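Local structure of GH3 beta-N-acetylglucosaminidase (6K5J) at residues 370-384 / 513-527. The protein probably removes terminal N-acetylglucosamine residues from the non-reducing ends of beta-linked glycans, as a beta-N-acetylglucosaminidase of glycoside hydrolase family 3. Numbering follows the deposited sequence. Where two conformers were deposited one is given.
Sequences EKSITLLRSEGEFTL and LALVLTGQIAVQGTL
Two direct backbone hydrogen bonds join 370-384 to 513-527: Gly525 N donates to Ile373 O at 3.0 Å, while Leu384 N meets Leu517 O at 2.8 Å. At the first of these, Gly525 CA presses on the helix-to-strand turn, with a CA-H...O contact to Ser372 O, and leaves no room for a side chain. Thr374 OG1 donates to the same Ser372 O in its carbonyl plane at 2.8 Å and also bonds Tyr503 OH. This hydroxyl sits beside the backbone N of Thr374 (chi1 -56°), which leaves CG2 anti to that N and 3.6 Å from Leu527 N. One water ties Glu370 O and Ile373 O to Gln524 N, and another bridges Leu375 N and Gly525 O.

Ile373 lies between helix 507-517 and the chain that returns from it: CG2 meets Val516 CG2 at 4.0 Å, the two side chains lying alongside and running opposite ways, and Val523 lies against the same CG2 in the conformer described. Strand 374-377 is the antiparallel edge strand of the mixed sheet in the C-terminal alpha/beta domain and pairs with strand 499-501; Leu376 and Arg377 both face Phe499 in a classic beta bulge. Helix 507-517 ends in a Schellman motif with Gly519 as C-prime residue, and Thr383 CG2 rests 3.7 Å from Gly519 N. Phe382 turns its edge to the helix end, CE1 lying 3.7 Å from Val516 O in the ring plane; Phe500 makes an edge-to-face contact with the same ring. CB and CG of Glu370 both lie 3.9 Å from Ile521 CD1, the two side chains being roughly perpendicular, and Glu370 OE2 forms a salt bridge with Arg511.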
loop_
_atom_site.group_PDB
_atom_site.type_symbol
_atom_site.label_atom_id
_atom_site.label_comp_id
_atom_site.label_asym_id
_atom_site.label_seq_id
_atom_site.Cartn_x
_atom_site.Cartn_y
_atom_site.Cartn_z
ATOM N N GLU A 370 4.889 -6.697 -18.375
ATOM C CA GLU A 370 5.512 -7.714 -19.228
ATOM C C GLU A 370 6.863 -8.159 -18.676
ATOM O O GLU A 370 7.261 -9.313 -18.871
ATOM C CB GLU A 370 5.681 -7.194 -20.661
ATOM C CG GLU A 370 4.356 -6.942 -21.400
ATOM C CD GLU A 370 4.550 -6.480 -22.844
ATOM O OE1 GLU A 370 5.683 -6.559 -23.360
ATOM O OE2 GLU A 370 3.561 -6.034 -23.459
ATOM N N LYS A 371 7.588 -7.261 -18.002
ATOM C CA LYS A 371 8.884 -7.603 -17.428
ATOM C C LYS A 371 8.777 -8.280 -16.066
ATOM O O LYS A 371 9.786 -8.784 -15.563
ATOM C CB LYS A 371 9.757 -6.341 -17.288
ATOM C CG LYS A 371 10.290 -5.782 -18.603
ATOM C CD LYS A 371 11.134 -4.508 -18.385
ATOM C CE LYS A 371 12.596 -4.825 -18.046
ATOM N NZ LYS A 371 13.374 -3.615 -17.589
ATOM N N SER A 372 7.588 -8.315 -15.473
ATOM C CA SER A 372 7.387 -8.728 -14.090
ATOM C C SER A 372 7.006 -10.201 -13.940
ATOM O O SER A 372 7.489 -10.863 -13.015
ATOM C CB SER A 372 6.308 -7.827 -13.453
ATOM O OG SER A 372 6.059 -8.154 -12.101
ATOM N N ILE A 373 6.169 -10.739 -14.840
ATOM C CA ILE A 373 5.682 -12.113 -14.703
ATOM C C ILE A 373 6.848 -13.073 -14.533
ATOM O O ILE A 373 7.823 -13.037 -15.293
ATOM C CB ILE A 373 4.825 -12.516 -15.918
ATOM C CG1 ILE A 373 3.728 -11.466 -16.185
ATOM C CG2 ILE A 373 4.260 -13.926 -15.693
ATOM C CD1 ILE A 373 2.714 -11.301 -15.044
ATOM N N THR A 374 6.732 -13.956 -13.543
ATOM C CA THR A 374 7.816 -14.826 -13.113
ATOM C C THR A 374 7.366 -16.279 -13.169
ATOM O O THR A 374 6.229 -16.595 -12.822
ATOM C CB THR A 374 8.240 -14.446 -11.690
ATOM O OG1 THR A 374 8.601 -13.057 -11.676
ATOM C CG2 THR A 374 9.413 -15.294 -11.216
ATOM N N LEU A 375 8.251 -17.160 -13.623
ATOM C CA LEU A 375 7.988 -18.593 -13.649
ATOM C C LEU A 375 8.798 -19.239 -12.535
ATOM O O LEU A 375 10.031 -19.206 -12.566
ATOM C CB LEU A 375 8.355 -19.203 -15.007
ATOM C CG LEU A 375 8.163 -20.726 -15.175
ATOM C CD1 LEU A 375 6.755 -21.167 -14.768
ATOM C CD2 LEU A 375 8.449 -21.147 -16.607
ATOM N N LEU A 376 8.117 -19.817 -11.552
ATOM C CA LEU A 376 8.798 -20.428 -10.419
ATOM C C LEU A 376 8.986 -21.927 -10.573
ATOM O O LEU A 376 9.926 -22.487 -9.996
ATOM C CB LEU A 376 8.024 -20.158 -9.120
ATOM C CG LEU A 376 8.170 -18.782 -8.465
ATOM C CD1 LEU A 376 7.408 -17.747 -9.239
ATOM C CD2 LEU A 376 7.642 -18.836 -7.029
ATOM N N ARG A 377 8.135 -22.592 -11.347
ATOM C CA ARG A 377 8.200 -24.043 -11.444
ATOM C C ARG A 377 7.564 -24.457 -12.760
ATOM O O ARG A 377 6.531 -23.913 -13.141
ATOM C CB ARG A 377 7.472 -24.709 -10.264
ATOM C CG ARG A 377 7.462 -26.231 -10.323
ATOM C CD ARG A 377 6.582 -26.841 -9.240
ATOM N NE ARG A 377 7.097 -26.580 -7.909
ATOM C CZ ARG A 377 6.392 -26.721 -6.795
ATOM N NH1 ARG A 377 5.127 -27.122 -6.851
ATOM N NH2 ARG A 377 6.953 -26.464 -5.623
ATOM N N SER A 378 8.190 -25.404 -13.454
ATOM C CA SER A 378 7.590 -25.969 -14.656
ATOM C C SER A 378 8.294 -27.276 -14.977
ATOM O O SER A 378 9.419 -27.523 -14.531
ATOM C CB SER A 378 7.675 -25.017 -15.848
ATOM O OG SER A 378 9.024 -24.719 -16.130
ATOM N N GLU A 379 7.615 -28.108 -15.764
ATOM C CA GLU A 379 8.108 -29.434 -16.120
ATOM C C GLU A 379 8.249 -29.618 -17.627
ATOM O O GLU A 379 8.285 -30.754 -18.106
ATOM C CB GLU A 379 7.184 -30.508 -15.558
ATOM C CG GLU A 379 7.677 -31.138 -14.288
ATOM C CD GLU A 379 6.652 -32.076 -13.692
ATOM O OE1 GLU A 379 5.950 -32.763 -14.472
ATOM O OE2 GLU A 379 6.541 -32.116 -12.449
ATOM N N GLY A 380 8.334 -28.531 -18.381
ATOM C CA GLY A 380 8.318 -28.628 -19.827
ATOM C C GLY A 380 7.437 -27.548 -20.410
ATOM O O GLY A 380 7.306 -26.477 -19.815
ATOM N N GLU A 381 6.819 -27.808 -21.555
ATOM C CA GLU A 381 6.009 -26.781 -22.192
ATOM C C GLU A 381 4.731 -26.541 -21.402
ATOM O O GLU A 381 4.146 -27.464 -20.831
ATOM C CB GLU A 381 5.690 -27.163 -23.639
ATOM C CG GLU A 381 5.502 -25.949 -24.556
ATOM C CD GLU A 381 6.416 -24.781 -24.180
ATOM O OE1 GLU A 381 7.599 -24.786 -24.605
ATOM O OE2 GLU A 381 5.952 -23.864 -23.448
ATOM N N PHE A 382 4.318 -25.277 -21.348
ATOM C CA PHE A 382 3.106 -24.890 -20.643
ATOM C C PHE A 382 2.143 -24.068 -21.487
ATOM O O PHE A 382 1.020 -23.830 -21.039
ATOM C CB PHE A 382 3.453 -24.075 -19.390
ATOM C CG PHE A 382 4.269 -22.851 -19.690
ATOM C CD1 PHE A 382 3.670 -21.711 -20.206
ATOM C CD2 PHE A 382 5.638 -22.852 -19.493
ATOM C CE1 PHE A 382 4.421 -20.589 -20.504
ATOM C CE2 PHE A 382 6.391 -21.738 -19.789
ATOM C CZ PHE A 382 5.785 -20.600 -20.293
ATOM N N THR A 383 2.544 -23.607 -22.668
ATOM C CA THR A 383 1.724 -22.637 -23.383
ATOM C C THR A 383 0.382 -23.245 -23.782
ATOM O O THR A 383 0.293 -24.420 -24.151
ATOM C CB THR A 383 2.464 -22.114 -24.609
ATOM O OG1 THR A 383 2.999 -23.213 -25.347
ATOM C CG2 THR A 383 3.605 -21.197 -24.177
ATOM N N LEU A 384 -0.667 -22.432 -23.686
ATOM C CA LEU A 384 -2.021 -22.902 -23.946
ATOM C C LEU A 384 -2.197 -23.309 -25.407
ATOM O O LEU A 384 -1.619 -22.704 -26.313
ATOM C CB LEU A 384 -3.029 -21.808 -23.587
ATOM C CG LEU A 384 -3.096 -21.388 -22.115
ATOM C CD1 LEU A 384 -3.987 -20.162 -21.966
ATOM C CD2 LEU A 384 -3.600 -22.521 -21.243
ATOM N N LEU A 513 0.330 -11.691 -18.106
ATOM C CA LEU A 513 0.206 -13.114 -17.822
ATOM C C LEU A 513 -0.404 -13.856 -19.004
ATOM O O LEU A 513 0.055 -14.945 -19.364
ATOM C CB LEU A 513 -0.637 -13.316 -16.566
ATOM C CG LEU A 513 -0.970 -14.755 -16.203
ATOM C CD1 LEU A 513 0.322 -15.543 -15.923
ATOM C CD2 LEU A 513 -1.879 -14.744 -14.989
ATOM N N ALA A 514 -1.449 -13.287 -19.614
ATOM C CA ALA A 514 -2.046 -13.911 -20.791
ATOM C C ALA A 514 -1.030 -14.029 -21.919
ATOM O O ALA A 514 -0.960 -15.063 -22.595
ATOM C CB ALA A 514 -3.267 -13.110 -21.255
ATOM N N LEU A 515 -0.232 -12.979 -22.136
ATOM C CA LEU A 515 0.767 -13.029 -23.202
ATOM C C LEU A 515 1.810 -14.113 -22.939
ATOM O O LEU A 515 2.306 -14.745 -23.875
ATOM C CB LEU A 515 1.444 -11.668 -23.361
ATOM C CG LEU A 515 0.540 -10.514 -23.825
ATOM C CD1 LEU A 515 1.240 -9.184 -23.639
ATOM C CD2 LEU A 515 0.116 -10.682 -25.279
ATOM N N VAL A 516 2.175 -14.325 -21.675
ATOM C CA VAL A 516 3.118 -15.397 -21.350
ATOM C C VAL A 516 2.494 -16.760 -21.635
ATOM O O VAL A 516 3.096 -17.613 -22.304
ATOM C CB VAL A 516 3.570 -15.287 -19.883
ATOM C CG1 VAL A 516 4.243 -16.598 -19.427
ATOM C CG2 VAL A 516 4.506 -14.108 -19.699
ATOM N N LEU A 517 1.281 -16.986 -21.117
ATOM C CA LEU A 517 0.619 -18.282 -21.224
ATOM C C LEU A 517 0.303 -18.658 -22.664
ATOM O O LEU A 517 0.189 -19.849 -22.968
ATOM C CB LEU A 517 -0.677 -18.273 -20.404
ATOM C CG LEU A 517 -0.532 -18.074 -18.901
ATOM C CD1 LEU A 517 -1.898 -18.069 -18.207
ATOM C CD2 LEU A 517 0.376 -19.153 -18.327
ATOM N N THR A 518 0.159 -17.678 -23.557
ATOM C CA THR A 518 -0.090 -17.950 -24.965
ATOM C C THR A 518 1.184 -17.907 -25.809
ATOM O O THR A 518 1.100 -17.926 -27.037
ATOM C CB THR A 518 -1.131 -16.960 -25.515
ATOM O OG1 THR A 518 -0.661 -15.616 -25.353
ATOM C CG2 THR A 518 -2.441 -17.102 -24.767
ATOM N N GLY A 519 2.359 -17.823 -25.186
ATOM C CA GLY A 519 3.592 -17.858 -25.955
ATOM C C GLY A 519 3.909 -16.605 -26.742
ATOM O O GLY A 519 4.770 -16.637 -27.627
ATOM N N GLN A 520 3.238 -15.491 -26.450
ATOM C CA GLN A 520 3.517 -14.267 -27.188
ATOM C C GLN A 520 4.736 -13.529 -26.645
ATOM O O GLN A 520 5.462 -12.893 -27.420
ATOM C CB GLN A 520 2.282 -13.362 -27.172
ATOM C CG GLN A 520 1.123 -13.982 -27.959
ATOM C CD GLN A 520 -0.141 -13.159 -27.885
ATOM O OE1 GLN A 520 -0.257 -12.132 -28.560
ATOM N NE2 GLN A 520 -1.106 -13.605 -27.073
ATOM N N ILE A 521 4.978 -13.590 -25.333
ATOM C CA ILE A 521 6.189 -13.026 -24.747
ATOM C C ILE A 521 6.841 -14.079 -23.866
ATOM O O ILE A 521 6.203 -15.031 -23.411
ATOM C CB ILE A 521 5.917 -11.738 -23.934
ATOM C CG1 ILE A 521 5.048 -12.043 -22.698
ATOM C CG2 ILE A 521 5.236 -10.670 -24.807
ATOM C CD1 ILE A 521 4.692 -10.754 -21.865
ATOM N N ALA A 522 8.136 -13.910 -23.645
ATOM C CA ALA A 522 8.875 -14.781 -22.752
ATOM C C ALA A 522 8.806 -14.243 -21.328
ATOM O O ALA A 522 8.580 -13.053 -21.099
ATOM C CB ALA A 522 10.340 -14.890 -23.191
ATOM N N VAL A 523 9.025 -15.134 -20.364
ATOM C CA VAL A 523 9.080 -14.695 -18.976
ATOM C C VAL A 523 10.414 -14.006 -18.731
ATOM O O VAL A 523 11.479 -14.499 -19.122
ATOM C CB VAL A 523 8.870 -15.864 -18.000
ATOM C CG1 VAL A 523 7.410 -15.916 -17.542
ATOM C CG2 VAL A 523 9.290 -17.170 -18.618
ATOM N N GLN A 524 10.352 -12.837 -18.102
ATOM C CA GLN A 524 11.559 -12.094 -17.755
ATOM C C GLN A 524 11.687 -11.817 -16.266
ATOM O O GLN A 524 12.765 -11.402 -15.827
ATOM C CB GLN A 524 11.609 -10.751 -18.503
ATOM C CG GLN A 524 11.671 -10.845 -20.038
ATOM C CD GLN A 524 11.712 -9.463 -20.682
ATOM O OE1 GLN A 524 10.740 -9.023 -21.290
ATOM N NE2 GLN A 524 12.831 -8.772 -20.535
ATOM N N GLY A 525 10.636 -12.031 -15.484
ATOM C CA GLY A 525 10.668 -11.636 -14.092
ATOM C C GLY A 525 11.553 -12.545 -13.269
ATOM O O GLY A 525 11.811 -13.695 -13.621
ATOM N N THR A 526 12.024 -12.013 -12.147
ATOM C CA THR A 526 12.818 -12.772 -11.190
ATOM C C THR A 526 12.157 -12.658 -9.826
ATOM O O THR A 526 11.874 -11.547 -9.375
ATOM C CB THR A 526 14.253 -12.230 -11.135
ATOM O OG1 THR A 526 14.928 -12.554 -12.359
ATOM C CG2 THR A 526 15.017 -12.834 -9.964
ATOM N N LEU A 527 11.916 -13.789 -9.169
ATOM C CA LEU A 527 11.293 -13.770 -7.851
ATOM C C LEU A 527 12.067 -12.844 -6.907
ATOM O O LEU A 527 13.258 -13.086 -6.654
ATOM C CB LEU A 527 11.256 -15.183 -7.279
ATOM C CG LEU A 527 10.662 -15.341 -5.884
ATOM C CD1 LEU A 527 9.157 -15.132 -5.914
ATOM C CD2 LEU A 527 11.020 -16.723 -5.317
HETATM O O HOH W 1 8.237 -10.464 -21.299
HETATM O O HOH W 2 7.948 -11.650 -17.659
HETATM O O HOH W 3 10.833 -16.194 -14.389
HETATM O O HOH W 4 -0.968 -20.444 -27.008
#